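Local coordinates for protein putative cellulase CEL6 (Mycobacterium tuberculosis, PDB 1UP2) that probably cleaves beta-1,4-glucosidic bonds inside cellulose chains, as a family 6 glycoside hydrolase, and here holds isofagomine-type piperidine and glucose units in its cleft, at residues Thr38-Trp43 / Lys261-Ser266; Val72-Gly77 / Val117-Leu122; Tyr156-His161 / Gly184-Val189; Arg239-Pro244 / Tyr257-Arg262. All coordinates share one frame; numbering follows the deposited sequence.

Contact 1 of 4, residues Thr38-Trp43 / Lys261-Ser266; sequences TPQSYW and KRPGES. With BGC (beta-D-glucopyranose), chain E; IFM (5-hydroxymethyl-3,4-dihydroxypiperidine), chain D; ACT (acetate ion), chain H.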
# COMPACT_ATOMS: atom_id res chain seq x y z
N THR A 38 10.84 -9.97 5.94
CA THR A 38 10.75 -9.29 4.66
C THR A 38 10.16 -7.91 4.92
O THR A 38 9.18 -7.79 5.67
CB THR A 38 9.85 -10.08 3.71
OG1 THR A 38 10.31 -11.44 3.62
CG2 THR A 38 9.88 -9.52 2.30
N PRO A 39 10.77 -6.87 4.35
CA PRO A 39 10.24 -5.51 4.57
C PRO A 39 8.82 -5.36 3.99
O PRO A 39 8.58 -5.76 2.85
CB PRO A 39 11.21 -4.59 3.84
CG PRO A 39 12.16 -5.46 3.13
CD PRO A 39 11.96 -6.89 3.48
N GLN A 40 7.93 -4.79 4.80
CA GLN A 40 6.54 -4.53 4.42
C GLN A 40 6.08 -3.14 4.89
O GLN A 40 6.55 -2.61 5.92
CB GLN A 40 5.61 -5.56 5.08
CG GLN A 40 5.88 -7.00 4.68
CD GLN A 40 5.39 -8.02 5.70
OE1 GLN A 40 4.21 -8.05 6.03
NE2 GLN A 40 6.30 -8.91 6.12
N SER A 41 5.10 -2.57 4.22
CA SER A 41 4.64 -1.25 4.58
C SER A 41 3.87 -1.24 5.89
O SER A 41 3.22 -2.22 6.28
CB SER A 41 3.83 -0.60 3.44
OG SER A 41 2.50 -1.08 3.47
N TYR A 42 3.94 -0.10 6.56
CA TYR A 42 3.36 0.11 7.88
C TYR A 42 2.11 0.99 7.68
O TYR A 42 2.19 2.10 7.16
CB TYR A 42 4.45 0.79 8.71
CG TYR A 42 4.10 1.30 10.07
CD1 TYR A 42 3.93 0.44 11.12
CD2 TYR A 42 4.10 2.66 10.32
CE1 TYR A 42 3.67 0.95 12.40
CE2 TYR A 42 3.88 3.16 11.58
CZ TYR A 42 3.67 2.30 12.61
OH TYR A 42 3.43 2.84 13.85
N TRP A 43 0.94 0.44 7.99
CA TRP A 43 -0.33 1.08 7.65
C TRP A 43 -0.83 1.97 8.80
O TRP A 43 -0.88 1.56 9.97
CB TRP A 43 -1.41 0.03 7.36
CG TRP A 43 -1.22 -0.75 6.10
CD1 TRP A 43 -0.18 -1.57 5.81
CD2 TRP A 43 -2.11 -0.83 4.98
NE1 TRP A 43 -0.34 -2.14 4.58
CE2 TRP A 43 -1.53 -1.73 4.05
CE3 TRP A 43 -3.35 -0.27 4.67
CZ2 TRP A 43 -2.11 -2.06 2.85
CZ3 TRP A 43 -3.95 -0.60 3.45
CH2 TRP A 43 -3.33 -1.50 2.57
N LYS A 261 0.52 -4.55 1.06
CA LYS A 261 -0.27 -5.47 1.90
C LYS A 261 0.69 -6.36 2.69
O LYS A 261 1.72 -6.75 2.15
CB LYS A 261 -1.17 -6.34 1.01
CG LYS A 261 -1.91 -7.48 1.75
CD LYS A 261 -3.05 -6.92 2.64
CE LYS A 261 -3.70 -8.02 3.49
NZ LYS A 261 -4.64 -7.50 4.55
N ARG A 262 0.34 -6.69 3.95
CA ARG A 262 1.14 -7.60 4.78
C ARG A 262 0.64 -9.06 4.71
O ARG A 262 -0.48 -9.35 5.16
CB ARG A 262 1.14 -7.12 6.24
CG ARG A 262 1.74 -5.73 6.42
CD ARG A 262 2.06 -5.32 7.88
NE ARG A 262 3.15 -4.34 7.95
CZ ARG A 262 3.72 -3.88 9.06
NH1 ARG A 262 3.30 -4.25 10.26
NH2 ARG A 262 4.69 -3.00 8.95
N PRO A 263 1.42 -9.96 4.11
CA PRO A 263 1.02 -11.37 3.98
C PRO A 263 0.61 -11.97 5.32
O PRO A 263 1.33 -11.80 6.29
CB PRO A 263 2.27 -12.05 3.44
CG PRO A 263 2.90 -11.01 2.60
CD PRO A 263 2.74 -9.71 3.47
N GLY A 264 -0.56 -12.62 5.36
CA GLY A 264 -1.09 -13.16 6.60
C GLY A 264 -2.22 -12.34 7.19
O GLY A 264 -3.04 -12.85 7.94
N GLU A 265 -2.28 -11.06 6.86
CA GLU A 265 -3.32 -10.23 7.39
C GLU A 265 -4.58 -10.45 6.54
O GLU A 265 -4.53 -10.39 5.30
CB GLU A 265 -2.84 -8.79 7.50
CG GLU A 265 -1.65 -8.72 8.46
CD GLU A 265 -1.25 -7.34 8.91
OE1 GLU A 265 -1.73 -6.30 8.36
OE2 GLU A 265 -0.41 -7.31 9.87
N SER A 266 -5.68 -10.81 7.21
CA SER A 266 -6.94 -11.08 6.56
C SER A 266 -7.41 -9.90 5.71
O SER A 266 -7.18 -8.75 6.05
CB SER A 266 -8.02 -11.34 7.61
OG SER A 266 -9.24 -11.75 6.99
C2 BGC E . -6.81 -3.48 6.59
C3 BGC E . -5.75 -2.82 7.48
C4 BGC E . -4.37 -3.50 7.40
C5 BGC E . -3.99 -3.76 5.91
C6 BGC E . -2.67 -4.52 5.66
C1 BGC E . -6.26 -3.78 5.20
O2 BGC E . -8.04 -2.75 6.53
O3 BGC E . -6.19 -2.74 8.83
O4 BGC E . -3.45 -2.64 8.05
O5 BGC E . -5.03 -4.48 5.28
O6 BGC E . -2.80 -5.89 6.03
O4 IFM D . -7.20 -4.58 4.51
C4 IFM D . -7.04 -4.51 3.08
C3 IFM D . -7.53 -5.83 2.57
O3 IFM D . -6.51 -6.82 2.76
C2 IFM D . -8.00 -5.75 1.13
N IFM D . -9.13 -4.83 0.96
C1 IFM D . -9.20 -3.70 1.89
C5 IFM D . -7.84 -3.31 2.51
C6 IFM D . -7.01 -2.47 1.56
O6 IFM D . -6.37 -3.23 0.56
C ACT H . 3.64 -2.54 13.91
O ACT H . 3.00 -3.23 13.12
OXT ACT H . 4.81 -2.18 13.71
CH3 ACT H . 2.99 -2.14 15.22
O HOH W 1 2.98 -9.91 7.40
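NZ of K261, a residue whose CA lies at the edge of the W43 indole, is gripped by ligand and protein at once. It donates to O3 of the piperidine IFM (chain D) at 2.7 Å and to O6 and O5 of the glucose BGC (chain E), while the carbonyls of E265 and S266 add weak bonds. The site is part of the substrate cleft of a family 6 glycoside hydrolase, where the stretch leading into the first strand of the parallel sheet meets the loop after the last. K261 runs out with CG anti to the backbone N (172°) and then bends at chi2, which carries the ammonium group to the sugars. W43 forms another wall: BGC C5 sits 3.5 Å above the indole plane, over its centre, a sugar-on-aromatic packing. E265 OE1 accepts from BGC O6 at 2.6 Å, so that hydroxyl both receives from K261 and donates to a carboxylate. Away from the sugar the two segments join through R262, whose extended chain brings NE to 2.7 Å from S41 O in a weak bond bent to 128°; its NH2 forms a salt bridge with D13. I260 O accepts from W43 NE1 and so helps fix the rotation of the indole; it also bonds S41 OG. A type II turn from R262 to E265 reverses the chain. Q40 OE1 meets R262 CB at 3.2 Å, its amide plane turned 71° from the guanidinium. One water donates to Q40 OE1 at 2.6 Å and to P263 O at 2.7 Å.

Contact 2 of 4, residues Val72-Gly77 / Val117-Leu122; sequences VLTLYG and VEPDAL. With IFM (5-hydroxymethyl-3,4-dihydroxypiperidine), chain D; BGC (beta-D-glucopyranose), chain C.
L75 and V117 form a parallel beta bridge with their CA atoms 5.2 Å apart, and just beyond it E118 N donates to L75 O at 2.8 Å, lying in the carbonyl plane. There the pairing stops: taken end to end, the touching parts diverge by 69°. The second segment enters a type II turn from E118 to A121, with both E118 and D120 at positive phi, and moves toward the cleft of the family 6 fold. E118 spans the gap as the chains part. Its chain bends at chi2 (-65°), folding the carboxylate back so that OE2, through its syn lone pair, accepts from G77 N at 2.9 Å in a nearly straight bond of 164°. Y97 OH is a second partner of OE2, and these donors probably help offset the nearness of L75 O, a second acceptor 3.4 Å from E118 OE2. Apolar contacts also join the segments: T74 CG2, anti to the backbone N, meets P119 CG at 3.5 Å, while T74 OG1 turns to S41. The Y76 ring presents its edge to P119 O, with CE1 at 3.5 Å, and the pyrrolidine CD lies near CD1. At the outer end Y76 OH donates to a water, which in turn donates to D120 OD2; the same oxygen accepts from O4 of BGC (chain C) at 2.6 Å. The chemistry thus splits in two. A buried glutamate, held by G77 N and Y97 OH, links the two chains just past the bridge, and the aspartate two residues later turns its carboxylate to the ligand, with the tyrosine hydroxyl linked to it through water.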
# COMPACT_ATOMS: atom_id res chain seq x y z
N VAL A 72 8.55 2.32 4.53
CA VAL A 72 7.37 2.46 3.66
C VAL A 72 6.15 2.52 4.58
O VAL A 72 5.96 1.65 5.42
CB VAL A 72 7.22 1.28 2.69
CG1 VAL A 72 6.09 1.53 1.68
CG2 VAL A 72 8.59 1.01 1.98
N LEU A 73 5.36 3.58 4.41
CA LEU A 73 4.14 3.81 5.18
C LEU A 73 2.98 3.85 4.20
O LEU A 73 3.09 4.41 3.10
CB LEU A 73 4.22 5.15 5.90
CG LEU A 73 5.38 5.20 6.92
CD1 LEU A 73 6.64 5.71 6.27
CD2 LEU A 73 5.03 6.02 8.09
N THR A 74 1.87 3.26 4.61
CA THR A 74 0.63 3.31 3.85
C THR A 74 -0.42 4.09 4.62
O THR A 74 -0.75 3.78 5.80
CB THR A 74 0.15 1.88 3.59
OG1 THR A 74 1.13 1.18 2.81
CG2 THR A 74 -1.14 1.88 2.72
N LEU A 75 -0.94 5.12 3.95
CA LEU A 75 -2.00 5.96 4.48
C LEU A 75 -3.34 5.42 4.05
O LEU A 75 -3.63 5.33 2.86
CB LEU A 75 -1.78 7.41 4.04
CG LEU A 75 -0.47 8.06 4.49
CD1 LEU A 75 -0.51 9.55 4.10
CD2 LEU A 75 -0.15 7.86 6.01
N TYR A 76 -4.17 5.04 5.01
CA TYR A 76 -5.44 4.37 4.73
C TYR A 76 -6.53 4.92 5.65
O TYR A 76 -7.14 4.20 6.43
CB TYR A 76 -5.27 2.84 4.89
CG TYR A 76 -6.37 1.98 4.34
CD1 TYR A 76 -6.92 2.21 3.05
CD2 TYR A 76 -6.85 0.87 5.07
CE1 TYR A 76 -7.94 1.42 2.55
CE2 TYR A 76 -7.90 0.10 4.58
CZ TYR A 76 -8.44 0.37 3.33
OH TYR A 76 -9.46 -0.45 2.85
N GLY A 77 -6.76 6.24 5.56
CA GLY A 77 -7.71 6.91 6.42
C GLY A 77 -8.82 7.69 5.70
O GLY A 77 -9.51 8.48 6.36
N VAL A 117 -0.27 6.43 -0.86
CA VAL A 117 -1.44 7.22 -0.53
C VAL A 117 -2.75 6.54 -0.91
O VAL A 117 -3.11 6.46 -2.08
CB VAL A 117 -1.39 8.63 -1.18
CG1 VAL A 117 -2.58 9.47 -0.71
CG2 VAL A 117 -0.09 9.32 -0.86
N GLU A 118 -3.44 6.05 0.12
CA GLU A 118 -4.84 5.59 0.05
C GLU A 118 -5.17 4.50 -0.97
O GLU A 118 -5.83 4.75 -1.95
CB GLU A 118 -5.79 6.80 -0.14
CG GLU A 118 -5.72 7.79 1.00
CD GLU A 118 -6.19 7.24 2.33
OE1 GLU A 118 -6.95 6.20 2.38
OE2 GLU A 118 -5.80 7.86 3.36
N PRO A 119 -4.74 3.28 -0.67
CA PRO A 119 -5.16 2.10 -1.42
C PRO A 119 -6.65 2.18 -1.71
O PRO A 119 -7.42 2.39 -0.78
CB PRO A 119 -4.85 0.94 -0.45
CG PRO A 119 -3.64 1.40 0.25
CD PRO A 119 -3.85 2.91 0.45
N ASP A 120 -7.01 2.03 -2.98
CA ASP A 120 -8.37 1.89 -3.47
C ASP A 120 -9.14 3.21 -3.60
O ASP A 120 -10.18 3.21 -4.22
CB ASP A 120 -9.24 0.96 -2.62
CG ASP A 120 -8.66 -0.42 -2.43
OD1 ASP A 120 -7.87 -0.87 -3.27
OD2 ASP A 120 -8.96 -1.09 -1.44
N ALA A 121 -8.67 4.31 -3.00
CA ALA A 121 -9.51 5.52 -2.94
C ALA A 121 -9.92 6.02 -4.34
O ALA A 121 -11.09 6.28 -4.60
CB ALA A 121 -8.83 6.65 -2.15
N LEU A 122 -8.97 6.21 -5.22
CA LEU A 122 -9.31 6.68 -6.56
C LEU A 122 -10.05 5.60 -7.34
O LEU A 122 -10.99 5.90 -8.09
CB LEU A 122 -8.04 7.13 -7.29
CG LEU A 122 -7.29 8.37 -6.78
CD1 LEU A 122 -6.15 8.73 -7.75
CD2 LEU A 122 -8.20 9.54 -6.63
O4 IFM D . -7.20 -4.58 4.51
C4 IFM D . -7.04 -4.51 3.08
C3 IFM D . -7.53 -5.83 2.57
O3 IFM D . -6.51 -6.82 2.76
C2 IFM D . -8.00 -5.75 1.13
N IFM D . -9.13 -4.83 0.96
C1 IFM D . -9.20 -3.70 1.89
C5 IFM D . -7.84 -3.31 2.51
C6 IFM D . -7.01 -2.47 1.56
O6 IFM D . -6.37 -3.23 0.56
C2 BGC C . -12.15 -4.30 -3.01
C3 BGC C . -11.13 -3.66 -2.08
C4 BGC C . -9.75 -4.32 -2.27
C5 BGC C . -9.36 -4.32 -3.74
C6 BGC C . -8.04 -5.08 -3.97
C1 BGC C . -11.63 -4.24 -4.44
O2 BGC C . -13.46 -3.73 -2.88
O3 BGC C . -11.55 -3.82 -0.73
O4 BGC C . -8.77 -3.65 -1.50
O5 BGC C . -10.38 -4.93 -4.51
O6 BGC C . -7.69 -4.92 -5.33
O HOH W 2 -10.55 0.11 0.52

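Contact 3 of 4, residues Tyr156-His161 / Gly184-Val189; sequences YVDAGH and GFSLNV. With IFM (5-hydroxymethyl-3,4-dihydroxypiperidine), chain B; BGC (beta-D-glucopyranose), chain C.
S186 places OG between its backbone N and carbonyl carbon (chi1 59°), while D158 sets CG anti to its own N (chi1 -168°), and the two side chains meet as S186 OG donates to D158 OD1 at 2.8 Å. The hydroxyl reaches this oxygen on its anti side, somewhat out of the carboxylate plane. The other oxygen, OD2, accepts from G160 N at 3.2 Å from well above that plane, closing an Asx turn, and also takes D120 N. Both carboxylate oxygens are therefore engaged, and V189 CG2 packs beside OD1. All this sits at the C-terminal ends of strands 153-158 and 184-187, the parallel pair of a beta-alpha-beta crossover through helix 167-176. In the ladder V157 N binds G184 O, S186 N binds V157 O, and A159 N binds S186 O at 2.9 Å. Where strand geometry ends, N188 N still donates to G160 O, which keeps the two loops together. Y156, D158 and S186 occupy one face of the sheet. V157 and F185 point to the other; beyond strand 153-158, A159 CB is met by F185 CD2 at 3.8 Å and by L187 CD2 at 4.1 Å, and L174 of the crossover helix packs on both A159 and F185. A water accepts from V189 N at 2.9 Å and lies close to D158 OD1 and G160 O. Further out, H161 turns its ring edge to the cleft: with ND1 tied to R163 N, NE2 donates in the ring plane to O3 of IFM (chain B) at 2.9 Å and 169°.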
# COMPACT_ATOMS: atom_id res chain seq x y z
N TYR A 156 3.59 7.90 -3.67
CA TYR A 156 2.91 7.16 -4.74
C TYR A 156 1.40 7.12 -4.44
O TYR A 156 0.95 6.55 -3.41
CB TYR A 156 3.46 5.73 -4.86
CG TYR A 156 4.94 5.67 -5.15
CD1 TYR A 156 5.86 5.77 -4.12
CD2 TYR A 156 5.41 5.53 -6.46
CE1 TYR A 156 7.21 5.74 -4.36
CE2 TYR A 156 6.79 5.52 -6.72
CZ TYR A 156 7.67 5.62 -5.65
OH TYR A 156 9.04 5.61 -5.86
N VAL A 157 0.62 7.73 -5.31
CA VAL A 157 -0.82 7.71 -5.18
C VAL A 157 -1.35 6.37 -5.63
O VAL A 157 -1.04 5.88 -6.74
CB VAL A 157 -1.46 8.86 -5.99
CG1 VAL A 157 -2.99 8.88 -5.86
CG2 VAL A 157 -0.83 10.19 -5.55
N ASP A 158 -2.21 5.76 -4.83
CA ASP A 158 -2.75 4.46 -5.26
C ASP A 158 -3.66 4.56 -6.50
O ASP A 158 -4.52 5.40 -6.59
CB ASP A 158 -3.43 3.71 -4.18
CG ASP A 158 -3.71 2.28 -4.60
OD1 ASP A 158 -2.74 1.52 -4.64
OD2 ASP A 158 -4.85 1.87 -4.94
N ALA A 159 -3.47 3.61 -7.42
CA ALA A 159 -4.07 3.65 -8.74
C ALA A 159 -4.79 2.33 -9.10
O ALA A 159 -5.06 2.08 -10.27
CB ALA A 159 -2.97 3.99 -9.77
N GLY A 160 -5.13 1.49 -8.11
CA GLY A 160 -5.86 0.26 -8.37
C GLY A 160 -4.97 -0.80 -8.99
O GLY A 160 -3.85 -1.02 -8.54
N HIS A 161 -5.48 -1.45 -10.03
CA HIS A 161 -4.80 -2.56 -10.72
C HIS A 161 -5.33 -2.73 -12.13
O HIS A 161 -6.28 -2.09 -12.56
CB HIS A 161 -4.87 -3.90 -9.92
CG HIS A 161 -6.27 -4.40 -9.67
ND1 HIS A 161 -7.16 -4.68 -10.69
CD2 HIS A 161 -6.91 -4.68 -8.52
CE1 HIS A 161 -8.30 -5.08 -10.16
NE2 HIS A 161 -8.17 -5.08 -8.84
N GLY A 184 4.75 9.25 -8.26
CA GLY A 184 3.87 8.57 -9.17
C GLY A 184 2.76 7.85 -8.47
O GLY A 184 2.03 8.46 -7.67
N PHE A 185 2.65 6.55 -8.76
CA PHE A 185 1.49 5.77 -8.34
C PHE A 185 1.81 4.33 -7.90
O PHE A 185 2.91 3.82 -8.13
CB PHE A 185 0.42 5.78 -9.45
CG PHE A 185 0.88 5.22 -10.76
CD1 PHE A 185 1.60 6.00 -11.65
CD2 PHE A 185 0.56 3.93 -11.12
CE1 PHE A 185 2.02 5.47 -12.88
CE2 PHE A 185 0.98 3.40 -12.35
CZ PHE A 185 1.70 4.14 -13.20
N SER A 186 0.87 3.71 -7.20
CA SER A 186 1.02 2.32 -6.78
C SER A 186 -0.04 1.43 -7.44
O SER A 186 -1.16 1.87 -7.74
CB SER A 186 0.98 2.18 -5.25
OG SER A 186 -0.23 2.67 -4.73
N LEU A 187 0.34 0.17 -7.65
CA LEU A 187 -0.51 -0.83 -8.29
C LEU A 187 -0.55 -2.16 -7.54
O LEU A 187 0.39 -2.51 -6.84
CB LEU A 187 0.00 -1.14 -9.70
CG LEU A 187 -0.04 -0.06 -10.77
CD1 LEU A 187 0.65 -0.62 -12.05
CD2 LEU A 187 -1.51 0.39 -11.03
N ASN A 188 -1.66 -2.87 -7.68
CA ASN A 188 -1.81 -4.24 -7.17
C ASN A 188 -1.88 -4.36 -5.65
O ASN A 188 -1.70 -5.47 -5.11
CB ASN A 188 -0.65 -5.15 -7.65
CG ASN A 188 -1.10 -6.57 -7.93
OD1 ASN A 188 -2.22 -6.78 -8.40
ND2 ASN A 188 -0.21 -7.55 -7.72
N VAL A 189 -2.11 -3.24 -4.96
CA VAL A 189 -2.10 -3.25 -3.49
C VAL A 189 -3.21 -4.17 -2.97
O VAL A 189 -4.38 -3.98 -3.29
CB VAL A 189 -2.24 -1.84 -2.88
CG1 VAL A 189 -2.39 -1.92 -1.37
CG2 VAL A 189 -1.03 -1.00 -3.22
O4 IFM B . -12.59 -4.84 -5.29
C4 IFM B . -12.51 -4.47 -6.68
C3 IFM B . -11.73 -5.53 -7.44
O3 IFM B . -10.36 -5.50 -7.04
C2 IFM B . -11.81 -5.32 -8.96
N IFM B . -13.18 -5.09 -9.42
C1 IFM B . -13.92 -4.05 -8.71
C5 IFM B . -13.93 -4.33 -7.21
C6 IFM B . -14.60 -3.20 -6.40
O6 IFM B . -15.88 -2.92 -6.95
C2 BGC C . -12.15 -4.30 -3.01
C3 BGC C . -11.13 -3.66 -2.08
C4 BGC C . -9.75 -4.32 -2.27
C5 BGC C . -9.36 -4.32 -3.74
C6 BGC C . -8.04 -5.08 -3.97
C1 BGC C . -11.63 -4.24 -4.44
O2 BGC C . -13.46 -3.73 -2.88
O3 BGC C . -11.55 -3.82 -0.73
O4 BGC C . -8.77 -3.65 -1.50
O5 BGC C . -10.38 -4.93 -4.51
O6 BGC C . -7.69 -4.92 -5.33
O HOH W 3 -2.98 -0.70 -6.00

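Contact 4 of 4, residues Arg239-Pro244 / Tyr257-Arg262; sequences RALGAP and YLWIKR. With BGC (beta-D-glucopyranose), chain E; IFM (5-hydroxymethyl-3,4-dihydroxypiperidine), chain D; ACT (acetate ion), chain H.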
# COMPACT_ATOMS: atom_id res chain seq x y z
N ARG A 239 -2.91 -18.86 -3.27
CA ARG A 239 -2.06 -17.76 -3.74
C ARG A 239 -0.67 -17.91 -3.13
O ARG A 239 -0.50 -18.55 -2.11
CB ARG A 239 -2.65 -16.38 -3.37
CG ARG A 239 -4.05 -16.13 -3.91
CD ARG A 239 -4.20 -16.28 -5.40
NE ARG A 239 -4.74 -17.59 -5.69
CZ ARG A 239 -4.52 -18.30 -6.79
NH1 ARG A 239 -3.73 -17.88 -7.75
NH2 ARG A 239 -5.13 -19.48 -6.94
N ALA A 240 0.31 -17.27 -3.75
CA ALA A 240 1.71 -17.37 -3.29
C ALA A 240 2.34 -16.04 -3.08
O ALA A 240 1.97 -15.08 -3.75
CB ALA A 240 2.52 -18.17 -4.34
N LEU A 241 3.28 -15.97 -2.15
CA LEU A 241 4.19 -14.82 -2.04
C LEU A 241 4.79 -14.54 -3.40
O LEU A 241 5.13 -15.48 -4.15
CB LEU A 241 5.33 -15.04 -1.05
CG LEU A 241 5.00 -15.44 0.40
CD1 LEU A 241 6.23 -15.85 1.15
CD2 LEU A 241 4.30 -14.29 1.13
N GLY A 242 4.93 -13.25 -3.72
CA GLY A 242 5.56 -12.85 -4.95
C GLY A 242 6.97 -12.37 -4.69
O GLY A 242 7.53 -12.57 -3.60
N ALA A 243 7.57 -11.74 -5.70
CA ALA A 243 8.97 -11.31 -5.61
C ALA A 243 9.21 -10.49 -4.35
O ALA A 243 8.44 -9.61 -4.03
CB ALA A 243 9.33 -10.45 -6.85
N PRO A 244 10.26 -10.80 -3.61
CA PRO A 244 10.67 -9.97 -2.50
C PRO A 244 10.95 -8.53 -2.92
O PRO A 244 11.36 -8.32 -4.07
CB PRO A 244 11.96 -10.64 -2.01
CG PRO A 244 11.78 -12.08 -2.39
CD PRO A 244 11.09 -12.02 -3.71
N TYR A 257 9.38 -3.28 -6.72
CA TYR A 257 8.39 -4.22 -6.19
C TYR A 257 8.41 -4.05 -4.68
O TYR A 257 9.46 -4.09 -4.08
CB TYR A 257 8.68 -5.67 -6.55
CG TYR A 257 8.97 -5.92 -8.01
CD1 TYR A 257 8.35 -5.16 -8.99
CD2 TYR A 257 9.85 -6.92 -8.41
CE1 TYR A 257 8.62 -5.39 -10.35
CE2 TYR A 257 10.12 -7.15 -9.73
CZ TYR A 257 9.49 -6.39 -10.69
OH TYR A 257 9.74 -6.62 -12.02
N LEU A 258 7.25 -3.82 -4.07
CA LEU A 258 7.16 -3.69 -2.59
C LEU A 258 6.15 -4.70 -2.04
O LEU A 258 5.33 -5.20 -2.78
CB LEU A 258 6.70 -2.31 -2.21
CG LEU A 258 7.61 -1.13 -2.56
CD1 LEU A 258 6.94 0.21 -2.24
CD2 LEU A 258 8.96 -1.28 -1.91
N TRP A 259 6.22 -5.00 -0.75
CA TRP A 259 5.14 -5.71 -0.09
C TRP A 259 4.36 -4.62 0.66
O TRP A 259 4.83 -4.09 1.67
CB TRP A 259 5.65 -6.82 0.84
CG TRP A 259 6.15 -8.01 0.12
CD1 TRP A 259 6.46 -8.12 -1.23
CD2 TRP A 259 6.46 -9.29 0.70
NE1 TRP A 259 6.92 -9.38 -1.50
CE2 TRP A 259 6.94 -10.12 -0.34
CE3 TRP A 259 6.38 -9.81 1.99
CZ2 TRP A 259 7.35 -11.45 -0.11
CZ3 TRP A 259 6.79 -11.11 2.22
CH2 TRP A 259 7.25 -11.93 1.17
N ILE A 260 3.25 -4.21 0.08
CA ILE A 260 2.46 -3.13 0.64
C ILE A 260 1.43 -3.74 1.58
O ILE A 260 1.49 -3.50 2.78
CB ILE A 260 1.86 -2.26 -0.50
CG1 ILE A 260 3.01 -1.59 -1.30
CG2 ILE A 260 0.96 -1.17 0.08
CD1 ILE A 260 2.59 -0.85 -2.60
N LYS A 261 0.52 -4.55 1.06
CA LYS A 261 -0.27 -5.47 1.90
C LYS A 261 0.69 -6.36 2.69
O LYS A 261 1.72 -6.75 2.15
CB LYS A 261 -1.17 -6.34 1.01
CG LYS A 261 -1.91 -7.48 1.75
CD LYS A 261 -3.05 -6.92 2.64
CE LYS A 261 -3.70 -8.02 3.49
NZ LYS A 261 -4.64 -7.50 4.55
N ARG A 262 0.34 -6.69 3.95
CA ARG A 262 1.14 -7.60 4.78
C ARG A 262 0.64 -9.06 4.71
O ARG A 262 -0.48 -9.35 5.16
CB ARG A 262 1.14 -7.12 6.24
CG ARG A 262 1.74 -5.73 6.42
CD ARG A 262 2.06 -5.32 7.88
NE ARG A 262 3.15 -4.34 7.95
CZ ARG A 262 3.72 -3.88 9.06
NH1 ARG A 262 3.30 -4.25 10.26
NH2 ARG A 262 4.69 -3.00 8.95
C2 BGC E . -6.81 -3.48 6.59
C3 BGC E . -5.75 -2.82 7.48
C4 BGC E . -4.37 -3.50 7.40
C5 BGC E . -3.99 -3.76 5.91
C6 BGC E . -2.67 -4.52 5.66
C1 BGC E . -6.26 -3.78 5.20
O2 BGC E . -8.04 -2.75 6.53
O3 BGC E . -6.19 -2.74 8.83
O4 BGC E . -3.45 -2.64 8.05
O5 BGC E . -5.03 -4.48 5.28
O6 BGC E . -2.80 -5.89 6.03
O4 IFM D . -7.20 -4.58 4.51
C4 IFM D . -7.04 -4.51 3.08
C3 IFM D . -7.53 -5.83 2.57
O3 IFM D . -6.51 -6.82 2.76
C2 IFM D . -8.00 -5.75 1.13
N IFM D . -9.13 -4.83 0.96
C1 IFM D . -9.20 -3.70 1.89
C5 IFM D . -7.84 -3.31 2.51
C6 IFM D . -7.01 -2.47 1.56
O6 IFM D . -6.37 -3.23 0.56
C ACT H . 3.64 -2.54 13.91
O ACT H . 3.00 -3.23 13.12
OXT ACT H . 4.81 -2.18 13.71
CH3 ACT H . 2.99 -2.14 15.22
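W259 makes the tight half of this contact, laying its indole edge along residues 241-244. NE1 donates to A243 O at 3.0 Å and 151°, approaching from above the carbonyl plane (43° out of it); T218 OG1 is bonded to the same oxygen, so A243 O has two donors. Further round the ring, G242 O lies at the edge, near the plane, 3.7 Å from CZ2. At the far end the L241 side chain crosses the indole at about a right angle and sets CD2 at 3.8 Å and CD1 at 4.1 Å from W259 CH2. The ring is thus bonded at its nitrogen and packed at its benzo end by both leucine methyls. A chi1 of -74°, which leaves CG beside the backbone N, swings the ring out to the loop. The solvent side lies at A243 and P244. A243 CB touches CD2 of a buried partner, Y257, at 3.9 Å, obliquely to the ring, while the phenol OH is held by A250 N. P244 is exposed, directs its CB away, and meets the indole through CA at 3.9 Å from NE1; a polyether, probably from the crystallisation liquor, lies close to its side chain. The backbones do not pair: the nearest CA atoms, of A243 and Y257, are 7.1 Å apart. The contact ties the long connection between strands 213-217 and 254-258 back onto the last strand, at the margin of the parallel sheet. L288 and A289 of helix 282-291 pack against L241, T195 and I199 of helix 195-208 against Y257, and T38 against W259.

Contacts 1, 2 and 3 are buried and contact 4 is only partly so. All four reach the same parallel sheet, at different places: contact 3 joins two neighbouring strands by a regular ladder, contact 2 the diverging ends of a neighbouring pair, contact 1 the segments at the two outermost strands, and contact 4 a loop to the last strand. Contacts 1 and 4 share K261 and R262. Y42 O probably accepts from T74 N between contacts 1 and 2, and Y156 O from V117 N between contacts 2 and 3. Backbone bonds carry contact 3, a buried glutamate contact 2, an arginine and the sugar-binding lysine contact 1, and an indole contact 4.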